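Local coordinates for Lin1840 protein (PDB 4ZOC), which probably hydrolyses terminal, non-reducing beta-D-glucosyl residues to release beta-D-glucose, and is involved in the metabolism of beta-1,2-glucan, at residues A[687-690]-A[691-695]; A[358-361]-A[362-365]; A[299-302]-A[303-306]; A[706-709]-A[710-713]; A[378-382]-A[383-387]. The protein carries 2 engineered substitutions. One frame throughout, in Å; residues are numbered along the deposited sequence.

Contact 1. Residues A[687-690]-A[691-695]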
loop_
_atom_site.group_PDB
_atom_site.type_symbol
_atom_site.label_atom_id
_atom_site.label_comp_id
_atom_site.label_asym_id
_atom_site.label_seq_id
_atom_site.Cartn_x
_atom_site.Cartn_y
_atom_site.Cartn_z
ATOM N N PHE A 687 -14.102 13.065 14.772
ATOM C CA PHE A 687 -13.553 11.921 14.080
ATOM C C PHE A 687 -14.284 10.641 14.413
ATOM O O PHE A 687 -15.046 10.605 15.347
ATOM C CB PHE A 687 -12.058 11.750 14.379
ATOM C CG PHE A 687 -11.767 11.269 15.759
ATOM C CD1 PHE A 687 -11.813 12.197 16.833
ATOM C CD2 PHE A 687 -11.548 9.974 16.025
ATOM C CE1 PHE A 687 -11.546 11.765 18.117
ATOM C CE2 PHE A 687 -11.294 9.547 17.311
ATOM C CZ PHE A 687 -11.334 10.480 18.351
ATOM N N TYR A 688 -14.025 9.571 13.616
ATOM C CA TYR A 688 -14.559 8.282 13.846
ATOM C C TYR A 688 -13.740 7.460 14.826
ATOM O O TYR A 688 -12.573 7.318 14.626
ATOM C CB TYR A 688 -14.678 7.520 12.524
ATOM C CG TYR A 688 -15.806 8.068 11.693
ATOM C CD1 TYR A 688 -17.061 7.705 11.900
ATOM C CD2 TYR A 688 -15.563 9.050 10.723
ATOM C CE1 TYR A 688 -18.094 8.244 11.101
ATOM C CE2 TYR A 688 -16.554 9.586 9.939
ATOM C CZ TYR A 688 -17.814 9.155 10.109
ATOM O OH TYR A 688 -18.746 9.724 9.310
ATOM N N ASN A 689 -14.357 6.959 15.888
ATOM C CA ASN A 689 -13.627 6.221 16.890
ATOM C C ASN A 689 -13.579 4.720 16.591
ATOM O O ASN A 689 -14.042 4.297 15.522
ATOM C CB ASN A 689 -14.154 6.560 18.264
ATOM C CG ASN A 689 -15.510 5.959 18.568
ATOM O OD1 ASN A 689 -16.066 5.182 17.816
ATOM N ND2 ASN A 689 -16.035 6.336 19.732
ATOM N N HIS A 690 -13.040 3.904 17.509
ATOM C CA HIS A 690 -12.873 2.457 17.192
ATOM C C HIS A 690 -14.220 1.797 17.004
ATOM O O HIS A 690 -14.298 0.796 16.272
ATOM C CB HIS A 690 -12.049 1.723 18.265
ATOM C CG HIS A 690 -12.863 1.241 19.388
ATOM N ND1 HIS A 690 -13.401 2.099 20.334
ATOM C CD2 HIS A 690 -13.339 0.010 19.671
ATOM C CE1 HIS A 690 -14.142 1.404 21.180
ATOM N NE2 HIS A 690 -14.117 0.134 20.802
ATOM N N GLN A 691 -15.271 2.340 17.627
ATOM C CA GLN A 691 -16.660 1.858 17.440
ATOM C C GLN A 691 -17.382 2.399 16.219
ATOM O O GLN A 691 -18.574 2.079 16.030
ATOM C CB GLN A 691 -17.519 2.221 18.690
ATOM C CG GLN A 691 -18.189 1.038 19.316
ATOM C CD GLN A 691 -18.465 1.250 20.794
ATOM O OE1 GLN A 691 -17.815 2.064 21.447
ATOM N NE2 GLN A 691 -19.426 0.510 21.325
ATOM N N LEU A 692 -16.727 3.217 15.391
ATOM C CA LEU A 692 -17.376 3.860 14.217
ATOM C C LEU A 692 -18.400 4.963 14.576
ATOM O O LEU A 692 -19.212 5.415 13.739
ATOM C CB LEU A 692 -17.960 2.829 13.256
ATOM C CG LEU A 692 -16.983 1.728 12.880
ATOM C CD1 LEU A 692 -17.644 0.758 11.900
ATOM C CD2 LEU A 692 -15.689 2.249 12.294
ATOM N N GLU A 693 -18.322 5.456 15.799
ATOM C CA GLU A 693 -19.110 6.596 16.153
ATOM C C GLU A 693 -18.322 7.855 15.762
ATOM O O GLU A 693 -17.091 7.925 15.943
ATOM C CB GLU A 693 -19.315 6.630 17.667
ATOM C CG GLU A 693 -19.988 5.398 18.277
ATOM C CD GLU A 693 -19.933 5.437 19.792
ATOM O OE1 GLU A 693 -18.924 5.807 20.412
ATOM O OE2 GLU A 693 -20.943 5.158 20.424
ATOM N N LYS A 694 -19.026 8.836 15.225
ATOM C CA LYS A 694 -18.470 10.161 14.986
ATOM C C LYS A 694 -18.534 10.933 16.326
ATOM O O LYS A 694 -19.627 11.101 16.862
ATOM C CB LYS A 694 -19.320 10.834 13.928
ATOM C CG LYS A 694 -18.831 12.206 13.524
ATOM C CD LYS A 694 -17.549 12.058 12.732
ATOM C CE LYS A 694 -17.284 13.211 11.813
ATOM N NZ LYS A 694 -18.406 13.406 10.871
ATOM N N VAL A 695 -17.366 11.308 16.866
ATOM C CA VAL A 695 -17.215 11.858 18.200
ATOM C C VAL A 695 -16.410 13.084 18.231
ATOM O O VAL A 695 -15.587 13.370 17.351
ATOM C CB VAL A 695 -16.559 10.835 19.127
ATOM C CG1 VAL A 695 -17.441 9.625 19.215
ATOM C CG2 VAL A 695 -15.176 10.434 18.681
#
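The carboxamide oxygen of N689 is held by two backbone amides at the tip of a beta hairpin. E693 N donates to N689 OD1 over 3.0 Å, from above the carboxamide plane, and Q691 N adds a weak, bent bond. With chi1 at 73°, CG of N689 lies between backbone N and carbonyl carbon, folding the amide back over the turn. N689 ND2 donates to E693 OE1 at 3.0 Å, almost within the amide plane, using the anti lone pair of a nearly coplanar carboxylate. Residues 689-692 form a type I turn, closed by L692 N to N689 O at 2.9 Å; L692 has positive phi, and N689 N bonds E693 O, as in a type I turn with a G1 bulge. Down the strands, F687 and V695 exchange both backbone bonds. V695 CG2 sits over one face of the F687 ring, 4.0 Å from its centroid, and K694 CD lies likewise over Y688, also at 4.0 Å, while L692 O meets that ring's edge. The F687 side chain is about 4 Å from that of D648, a magnesium ligand. Y688 and L692 rest on helix 212-219, and H690 packs on I244 of the second subunit. Backbone bonds thus run the length of the hairpin and CH-pi contacts lie on its strands, while the asparagine side chain reinforces a turn that the backbone already closes.

Contact 2. Residues A[358-361]-A[362-365]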
loop_
_atom_site.group_PDB
_atom_site.type_symbol
_atom_site.label_atom_id
_atom_site.label_comp_id
_atom_site.label_asym_id
_atom_site.label_seq_id
_atom_site.Cartn_x
_atom_site.Cartn_y
_atom_site.Cartn_z
ATOM N N ILE A 358 -22.003 26.430 -27.977
ATOM C CA ILE A 358 -20.874 25.502 -27.967
ATOM C C ILE A 358 -19.627 26.219 -28.418
ATOM O O ILE A 358 -19.586 26.886 -29.499
ATOM C CB ILE A 358 -21.165 24.252 -28.777
ATOM C CG1 ILE A 358 -22.339 23.509 -28.084
ATOM C CG2 ILE A 358 -19.971 23.300 -28.801
ATOM C CD1 ILE A 358 -22.947 22.368 -28.851
ATOM N N LEU A 359 -18.632 26.121 -27.581
ATOM C CA LEU A 359 -17.286 26.628 -27.851
ATOM C C LEU A 359 -17.359 28.149 -28.112
ATOM O O LEU A 359 -16.815 28.610 -29.064
ATOM C CB LEU A 359 -16.617 25.809 -28.973
ATOM C CG LEU A 359 -15.122 25.980 -29.219
ATOM C CD1 LEU A 359 -14.355 25.497 -28.013
ATOM C CD2 LEU A 359 -14.670 25.199 -30.447
ATOM N N THR A 360 -18.042 28.916 -27.242
ATOM C CA THR A 360 -18.094 30.368 -27.390
ATOM C C THR A 360 -16.769 30.973 -26.933
ATOM O O THR A 360 -16.068 30.373 -26.085
ATOM C CB THR A 360 -19.211 31.077 -26.538
ATOM O OG1 THR A 360 -19.012 30.880 -25.115
ATOM C CG2 THR A 360 -20.580 30.594 -26.954
ATOM N N ASP A 361 -16.464 32.189 -27.414
ATOM C CA ASP A 361 -15.345 32.920 -26.866
ATOM C C ASP A 361 -15.439 33.163 -25.343
ATOM O O ASP A 361 -14.431 33.092 -24.682
ATOM C CB ASP A 361 -15.176 34.254 -27.600
ATOM C CG ASP A 361 -14.731 34.038 -29.032
ATOM O OD1 ASP A 361 -14.356 32.900 -29.411
ATOM O OD2 ASP A 361 -14.757 34.998 -29.795
ATOM N N GLU A 362 -16.605 33.501 -24.808
ATOM C CA GLU A 362 -16.801 33.614 -23.375
ATOM C C GLU A 362 -16.370 32.309 -22.655
ATOM O O GLU A 362 -15.647 32.349 -21.657
ATOM C CB GLU A 362 -18.285 33.915 -23.058
ATOM C CG GLU A 362 -18.469 34.459 -21.663
ATOM C CD GLU A 362 -19.913 34.542 -21.239
ATOM O OE1 GLU A 362 -20.823 34.409 -22.092
ATOM O OE2 GLU A 362 -20.140 34.732 -20.029
ATOM N N SER A 363 -16.840 31.179 -23.156
ATOM C CA SER A 363 -16.497 29.891 -22.561
ATOM C C SER A 363 -14.977 29.619 -22.681
ATOM O O SER A 363 -14.353 29.191 -21.708
ATOM C CB SER A 363 -17.293 28.754 -23.163
ATOM O OG SER A 363 -18.655 28.867 -22.784
ATOM N N ARG A 364 -14.389 29.879 -23.831
ATOM C CA ARG A 364 -12.893 29.847 -23.940
ATOM C C ARG A 364 -12.133 30.735 -22.932
ATOM O O ARG A 364 -11.117 30.248 -22.369
ATOM C CB ARG A 364 -12.377 30.119 -25.367
ATOM C CG ARG A 364 -12.868 29.047 -26.364
ATOM C CD ARG A 364 -12.352 29.298 -27.773
ATOM N NE ARG A 364 -11.000 28.858 -27.813
ATOM C CZ ARG A 364 -10.431 27.998 -28.665
ATOM N NH1 ARG A 364 -11.028 27.495 -29.759
ATOM N NH2 ARG A 364 -9.196 27.740 -28.411
ATOM N N GLY A 365 -12.630 31.953 -22.649
ATOM C CA GLY A 365 -12.080 32.812 -21.600
ATOM C C GLY A 365 -12.206 32.185 -20.217
ATOM O O GLY A 365 -11.273 32.230 -19.415
HETATM O O HOH W 1 -19.626 27.518 -24.854
HETATM O O HOH W 2 -21.226 31.422 -23.656
#
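T360 stands extended (phi -76°, psi 158°) directly ahead of helix 361-374, and its carbonyl starts the helical bonding: R364 N meets T360 O at 2.9 Å, nearly along the C=O axis, and G365 N follows with D361 O, also at 2.9 Å. The side chain of T360 turns the same way. With chi1 at 62°, OG1 is set between the backbone N and carbonyl carbon and accepts from S363 N over 2.9 Å. A water accepts from both T360 N and S363 OG, the latter at 2.7 Å; a second water binds T360 OG1. On the flank, L359 CD1 touches R364 CG at 4.2 Å. The guanidinium itself reaches beyond, to a salt bridge with E531 and a hydrogen bond to D417 O, and E362 pairs with K366 one turn on. L359 N is held by E125 of helix 112-128. This is a threonine N-cap; the reciprocal bond of a capping box, from T360 N to S363 OG, is not made, and both groups donate to one water instead. The L359-R364 touch has the spacing of a hydrophobic staple, with the arginine's aliphatic stem in place of the usual apolar side chain.

Contact 3. Residues A[299-302]-A[303-306]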
loop_
_atom_site.group_PDB
_atom_site.type_symbol
_atom_site.label_atom_id
_atom_site.label_comp_id
_atom_site.label_asym_id
_atom_site.label_seq_id
_atom_site.Cartn_x
_atom_site.Cartn_y
_atom_site.Cartn_z
ATOM N N ASP A 299 -29.631 0.008 -9.876
ATOM C CA ASP A 299 -30.822 0.243 -10.682
ATOM C C ASP A 299 -30.635 0.088 -12.150
ATOM O O ASP A 299 -31.614 -0.091 -12.875
ATOM C CB ASP A 299 -31.364 1.613 -10.403
ATOM C CG ASP A 299 -31.680 1.801 -8.928
ATOM O OD1 ASP A 299 -32.204 0.836 -8.290
ATOM O OD2 ASP A 299 -31.495 2.929 -8.445
ATOM N N LEU A 300 -29.394 0.246 -12.617
ATOM C CA LEU A 300 -29.132 0.441 -14.075
ATOM C C LEU A 300 -27.824 -0.197 -14.426
ATOM O O LEU A 300 -26.792 0.223 -13.877
ATOM C CB LEU A 300 -29.146 1.954 -14.370
ATOM C CG LEU A 300 -29.025 2.381 -15.836
ATOM C CD1 LEU A 300 -30.027 1.671 -16.779
ATOM C CD2 LEU A 300 -29.032 3.920 -15.946
ATOM N N GLU A 301 -27.880 -1.207 -15.286
ATOM C CA GLU A 301 -26.754 -2.015 -15.700
ATOM C C GLU A 301 -26.153 -1.433 -16.963
ATOM O O GLU A 301 -26.807 -1.368 -18.007
ATOM C CB GLU A 301 -27.175 -3.462 -15.927
ATOM C CG GLU A 301 -26.021 -4.363 -16.381
ATOM C CD GLU A 301 -26.307 -5.788 -16.311
ATOM O OE1 GLU A 301 -27.483 -6.138 -16.083
ATOM O OE2 GLU A 301 -25.353 -6.582 -16.551
ATOM N N MET A 302 -24.908 -0.954 -16.826
ATOM C CA MET A 302 -24.283 -0.269 -17.920
ATOM C C MET A 302 -23.623 -1.260 -18.907
ATOM O O MET A 302 -22.533 -1.816 -18.646
ATOM C CB MET A 302 -23.208 0.686 -17.371
ATOM C CG MET A 302 -22.502 1.456 -18.473
ATOM S SD MET A 302 -21.200 2.608 -17.950
ATOM C CE MET A 302 -22.113 3.819 -16.984
ATOM N N MET A 303 -24.305 -1.525 -20.044
ATOM C CA MET A 303 -23.685 -2.277 -21.204
ATOM C C MET A 303 -23.317 -3.733 -21.021
ATOM O O MET A 303 -22.564 -4.319 -21.758
ATOM C CB MET A 303 -22.545 -1.472 -21.766
ATOM C CG MET A 303 -23.047 -0.427 -22.765
ATOM S SD MET A 303 -23.855 -1.174 -24.240
ATOM C CE MET A 303 -22.427 -1.812 -25.117
ATOM N N THR A 304 -23.983 -4.358 -20.063
ATOM C CA THR A 304 -23.994 -5.832 -19.901
ATOM C C THR A 304 -25.447 -6.288 -19.729
ATOM O O THR A 304 -26.349 -5.451 -19.557
ATOM C CB THR A 304 -23.017 -6.340 -18.776
ATOM O OG1 THR A 304 -23.247 -5.613 -17.539
ATOM C CG2 THR A 304 -21.622 -6.154 -19.241
ATOM N N THR A 305 -25.619 -7.612 -19.798
ATOM C CA THR A 305 -26.856 -8.253 -20.033
ATOM C C THR A 305 -27.309 -9.169 -18.916
ATOM O O THR A 305 -28.222 -9.919 -19.144
ATOM C CB THR A 305 -26.815 -9.043 -21.334
ATOM O OG1 THR A 305 -25.829 -10.062 -21.244
ATOM C CG2 THR A 305 -26.451 -8.163 -22.528
ATOM N N CYS A 306 -26.770 -9.076 -17.685
ATOM C CA CYS A 306 -27.221 -9.898 -16.645
ATOM C C CYS A 306 -28.689 -9.644 -16.302
ATOM O O CYS A 306 -29.474 -10.593 -16.232
ATOM C CB CYS A 306 -26.371 -9.732 -15.341
ATOM S SG CYS A 306 -24.629 -10.023 -15.650
HETATM O O HOH W 3 -28.989 -6.028 -18.359
#
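The carboxylate of E301 has T304 O over one face, 3.3 Å from CD, where the last strand of the TIM barrel, 301-302, turns into helix 306-316. T304 OG1 donates to E301 OE2 near the carboxylate plane, on the anti lone pair, over a short 2.5 Å. C306 N reaches the same oxygen from the syn side at 3.1 Å, 24° out of the plane and tilted toward the face that T304 O occupies. OE1 accepts from Y307 N, so both oxygens serve amides of the first helical turn; T305, at the N-cap position, makes no capping bond of its own. The helix start would be expected to stabilise the negative charge. E301 gets there on an extended chain, with CG trans to the backbone nitrogen (chi1 179°), and the chain turns back through M303, whose phi is positive. M302, next along the strand, points the other way, with its side chain about 6 Å from a bound glucose and against W271 of the glucose pocket. V274 and A275 of helix 273-276 pack on the E301 side. The approach of T304 O, a carbonyl oxygen over the carboxylate carbon, is probably eased by a water on that same side, well out of the plane, which donates to E301 OE1 at 2.7 Å and to T304 O at 3.0 Å.

Contact 4. Residues A[706-709]-A[710-713]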
loop_
_atom_site.group_PDB
_atom_site.type_symbol
_atom_site.label_atom_id
_atom_site.label_comp_id
_atom_site.label_asym_id
_atom_site.label_seq_id
_atom_site.Cartn_x
_atom_site.Cartn_y
_atom_site.Cartn_z
ATOM N N GLY A 706 -1.567 29.122 7.307
ATOM C CA GLY A 706 -0.461 29.483 6.433
ATOM C C GLY A 706 -0.785 29.322 4.964
ATOM O O GLY A 706 -1.941 29.365 4.558
ATOM N N THR A 707 0.264 29.075 4.182
ATOM C CA THR A 707 0.159 29.111 2.717
ATOM C C THR A 707 0.605 27.795 1.996
ATOM O O THR A 707 0.689 27.759 0.763
ATOM C CB THR A 707 0.982 30.267 2.126
ATOM O OG1 THR A 707 2.349 30.147 2.599
ATOM C CG2 THR A 707 0.420 31.620 2.571
ATOM N N SER A 708 0.928 26.805 2.808
ATOM C CA SER A 708 1.094 25.394 2.501
ATOM C C SER A 708 0.909 24.538 3.741
ATOM O O SER A 708 0.670 25.040 4.835
ATOM C CB SER A 708 2.445 25.098 1.878
ATOM O OG SER A 708 3.512 25.008 2.795
ATOM N N SER A 709 1.023 23.211 3.570
ATOM C CA SER A 709 0.957 22.310 4.716
ATOM C C SER A 709 2.189 22.403 5.591
ATOM O O SER A 709 2.139 21.876 6.688
ATOM C CB SER A 709 0.730 20.855 4.325
ATOM O OG SER A 709 1.787 20.341 3.504
ATOM N N GLU A 710 3.243 23.049 5.087
ATOM C CA GLU A 710 4.518 23.256 5.793
ATOM C C GLU A 710 4.707 24.708 6.297
ATOM O O GLU A 710 5.272 24.938 7.395
ATOM C CB GLU A 710 5.713 22.805 4.908
ATOM C CG GLU A 710 5.718 21.317 4.723
ATOM C CD GLU A 710 5.854 20.548 6.057
ATOM O OE1 GLU A 710 6.689 21.005 6.833
ATOM O OE2 GLU A 710 5.196 19.488 6.338
ATOM N N ASP A 711 4.247 25.672 5.527
ATOM C CA ASP A 711 4.559 27.075 5.773
ATOM C C ASP A 711 3.443 27.725 6.593
ATOM O O ASP A 711 2.538 28.334 6.033
ATOM C CB ASP A 711 4.707 27.796 4.445
ATOM C CG ASP A 711 5.965 27.454 3.713
ATOM O OD1 ASP A 711 6.903 26.922 4.298
ATOM O OD2 ASP A 711 6.023 27.738 2.492
ATOM N N VAL A 712 3.499 27.479 7.915
ATOM C CA VAL A 712 2.379 27.753 8.817
ATOM C C VAL A 712 2.850 28.342 10.123
ATOM O O VAL A 712 3.965 28.064 10.534
ATOM C CB VAL A 712 1.493 26.541 9.120
ATOM C CG1 VAL A 712 0.775 26.027 7.881
ATOM C CG2 VAL A 712 2.318 25.401 9.702
ATOM N N ASP A 713 1.961 29.109 10.763
ATOM C CA ASP A 713 2.108 29.483 12.147
ATOM C C ASP A 713 1.188 28.553 12.939
ATOM O O ASP A 713 0.125 28.182 12.447
ATOM C CB ASP A 713 1.614 30.870 12.359
ATOM C CG ASP A 713 2.519 31.951 11.775
ATOM O OD1 ASP A 713 3.709 31.787 11.607
ATOM O OD2 ASP A 713 2.000 33.078 11.621
HETATM O O HOH W 4 4.156 28.886 1.043
HETATM O O HOH W 5 3.284 31.383 4.698
HETATM O O HOH W 6 5.710 24.633 1.501
HETATM O O HOH W 7 3.175 18.514 5.013
#
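A serine-based ST turn shapes the connection between strands 699-706 and 712-720 of the fibronectin type III-like domain. S708 OG is its hub: E710 N donates to it at 3.0 Å and D711 N at 2.9 Å, both bonds moderately bent. The side chain of S708, with OG between backbone N and carbonyl carbon (chi1 80°), leans over the two following amides, and a water binds OG as well, 2.6 Å away. D711 is the centre of an inverse gamma turn, marked by a weak bond from V712 N to E710 O, which swings its carbonyl back to the end of the first strand, where T707 N, just past it, donates to D711 O over 3.0 Å, almost head-on. CA of G706, where there is no room for a CB, comes within 3.2 Å of D711 O in a CA-H...O contact; G706 and V712 pair as a non-hydrogen-bonded antiparallel couple. V712 CG1 presses on S708 O at 3.2 Å, a tight fit. Water also ties T707 OG1 to D711 OD2, the latter at 2.6 Å. S709 points away from segment 710-713, toward the neighbouring loop, where its OG bonds F598 O, and a water joins it to E710 OE2. Waters satisfy much of the hydroxyl and carboxylate chemistry, whereas S708 N and S709 O are buried without a partner, probably at some energetic cost.

Contact 5. Residues A[378-382]-A[383-387]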
loop_
_atom_site.group_PDB
_atom_site.type_symbol
_atom_site.label_atom_id
_atom_site.label_comp_id
_atom_site.label_asym_id
_atom_site.label_seq_id
_atom_site.Cartn_x
_atom_site.Cartn_y
_atom_site.Cartn_z
ATOM N N LEU A 378 6.502 25.702 -9.445
ATOM C CA LEU A 378 7.228 24.829 -8.461
ATOM C C LEU A 378 8.644 25.314 -8.146
ATOM O O LEU A 378 9.168 25.129 -6.998
ATOM C CB LEU A 378 7.287 23.413 -9.017
ATOM C CG LEU A 378 5.957 22.659 -9.118
ATOM C CD1 LEU A 378 6.200 21.330 -9.751
ATOM C CD2 LEU A 378 5.352 22.572 -7.734
ATOM N N GLU A 379 9.275 25.936 -9.128
ATOM C CA GLU A 379 10.642 26.571 -8.987
ATOM C C GLU A 379 10.693 27.857 -9.797
ATOM O O GLU A 379 10.095 27.942 -10.881
ATOM C CB GLU A 379 11.826 25.680 -9.465
ATOM C CG GLU A 379 11.956 24.327 -8.758
ATOM C CD GLU A 379 12.359 24.404 -7.294
ATOM O OE1 GLU A 379 12.850 25.488 -6.836
ATOM O OE2 GLU A 379 12.181 23.337 -6.646
ATOM N N ASN A 380 11.429 28.832 -9.289
ATOM C CA ASN A 380 11.723 30.070 -10.056
ATOM C C ASN A 380 12.897 30.694 -9.383
ATOM O O ASN A 380 12.766 31.573 -8.519
ATOM C CB ASN A 380 10.543 30.999 -10.028
ATOM C CG ASN A 380 10.699 32.193 -10.967
ATOM O OD1 ASN A 380 11.488 32.170 -11.892
ATOM N ND2 ASN A 380 9.943 33.225 -10.704
ATOM N N LYS A 381 14.028 30.163 -9.763
ATOM C CA LYS A 381 15.362 30.573 -9.237
ATOM C C LYS A 381 15.786 31.884 -9.909
ATOM O O LYS A 381 15.699 32.043 -11.121
ATOM C CB LYS A 381 16.330 29.434 -9.470
ATOM C CG LYS A 381 15.864 28.148 -8.739
ATOM C CD LYS A 381 16.867 26.994 -8.863
ATOM C CE LYS A 381 16.213 25.694 -9.345
ATOM N NZ LYS A 381 17.275 24.743 -9.805
ATOM N N SER A 382 16.190 32.854 -9.124
ATOM C CA SER A 382 16.745 34.090 -9.709
ATOM C C SER A 382 15.763 34.957 -10.499
ATOM O O SER A 382 16.175 35.785 -11.291
ATOM C CB SER A 382 17.948 33.742 -10.614
ATOM O OG SER A 382 18.968 33.190 -9.817
ATOM N N ARG A 383 14.471 34.810 -10.233
ATOM C CA ARG A 383 13.445 35.621 -10.867
ATOM C C ARG A 383 13.535 35.533 -12.372
ATOM O O ARG A 383 13.314 36.533 -13.076
ATOM C CB ARG A 383 13.500 37.079 -10.344
ATOM C CG ARG A 383 13.046 37.221 -8.888
ATOM C CD ARG A 383 12.818 38.668 -8.480
ATOM N NE ARG A 383 11.957 38.740 -7.287
ATOM C CZ ARG A 383 12.350 38.444 -6.048
ATOM N NH1 ARG A 383 13.601 38.058 -5.794
ATOM N NH2 ARG A 383 11.490 38.536 -5.056
ATOM N N LEU A 384 13.890 34.340 -12.873
ATOM C CA LEU A 384 13.795 34.073 -14.325
ATOM C C LEU A 384 12.383 34.429 -14.903
ATOM O O LEU A 384 12.225 35.187 -15.876
ATOM C CB LEU A 384 14.107 32.605 -14.673
ATOM C CG LEU A 384 14.004 32.239 -16.185
ATOM C CD1 LEU A 384 14.855 33.134 -17.049
ATOM C CD2 LEU A 384 14.426 30.818 -16.485
ATOM N N LEU A 385 11.364 33.891 -14.284
ATOM C CA LEU A 385 9.987 34.295 -14.561
ATOM C C LEU A 385 9.506 35.454 -13.734
ATOM O O LEU A 385 9.830 35.540 -12.532
ATOM C CB LEU A 385 9.006 33.100 -14.292
ATOM C CG LEU A 385 9.399 31.848 -15.079
ATOM C CD1 LEU A 385 8.379 30.766 -14.740
ATOM C CD2 LEU A 385 9.436 32.132 -16.549
ATOM N N PRO A 386 8.649 36.297 -14.315
ATOM C CA PRO A 386 8.142 36.266 -15.662
ATOM C C PRO A 386 9.162 36.768 -16.691
ATOM O O PRO A 386 10.052 37.614 -16.392
ATOM C CB PRO A 386 6.960 37.198 -15.621
ATOM C CG PRO A 386 7.245 38.127 -14.530
ATOM C CD PRO A 386 8.002 37.335 -13.515
ATOM N N LEU A 387 8.993 36.253 -17.903
ATOM C CA LEU A 387 9.820 36.620 -19.060
ATOM C C LEU A 387 9.302 37.947 -19.624
ATOM O O LEU A 387 8.118 38.171 -19.602
ATOM C CB LEU A 387 9.757 35.508 -20.092
ATOM C CG LEU A 387 10.146 34.092 -19.746
ATOM C CD1 LEU A 387 10.048 33.243 -21.016
ATOM C CD2 LEU A 387 11.531 34.021 -19.201
HETATM O O HOH W 8 13.310 34.086 -7.906
#
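N380 spans the loop with its carboxamide and meets the backbone of L385 at both ends. L385 N donates to N380 OD1 over 2.9 Å, and N380 ND2 returns a bond to L385 O at 3.0 Å, nearly straight and close to the amide plane, so the side chain pairs with one residue's N-H and C=O as a neighbouring strand would. CG lies opposite the backbone N across CA-CB (chi1 -171°), which carries the amide over the turn; L385 CB rests against it, 3.6 Å from OD1, and this two-point grip fixes the rotation of the amide. Y604 packs beside both residues. N380 lies on strand 376-380, the edge strand of the mixed sheet in the glycosyl hydrolase family 3 C-terminal domain; just before it, L378 and E379 share L522 of strand 521-524 as a classic beta bulge. Further along, S382 and R383 both take left-handed backbone conformations, phi 67° and 55°, in a reversal resembling a type I' turn. Its closure is slight: L384 N to K381 O is a weak bond of 3.4 Å. A water supplements it, donating to N380 O at 2.6 Å and accepting from R383 N at 2.7 Å, on the other face of the turn from the amide pair. K381 NZ reaches S519 O and A516 O. A cis peptide bond joins L385 to P386.

In the fold
All five contacts are local turns or helix starts, spread over the chain. Contact 3, in the barrel, is the buried one; contacts 1, 2 and 5 lie at the surface, and contact 4 is partly buried. Contact 5 belongs to the family 3 C-terminal domain, contacts 1 and 4 to the fibronectin type III-like part. Contacts 2 and 5 sit on consecutive elements, helix 361-374 and strand 376-380, yet their centres are 31 Å apart. Contacts 2 and 3 both serve a helix start, one through a threonine hydroxyl, the other through a carboxylate. Asparagine amides organise contacts 1 and 5, a serine hydroxyl contact 4. Ring faces matter in contact 1 alone, while waters bridge polar groups in contacts 2 to 5.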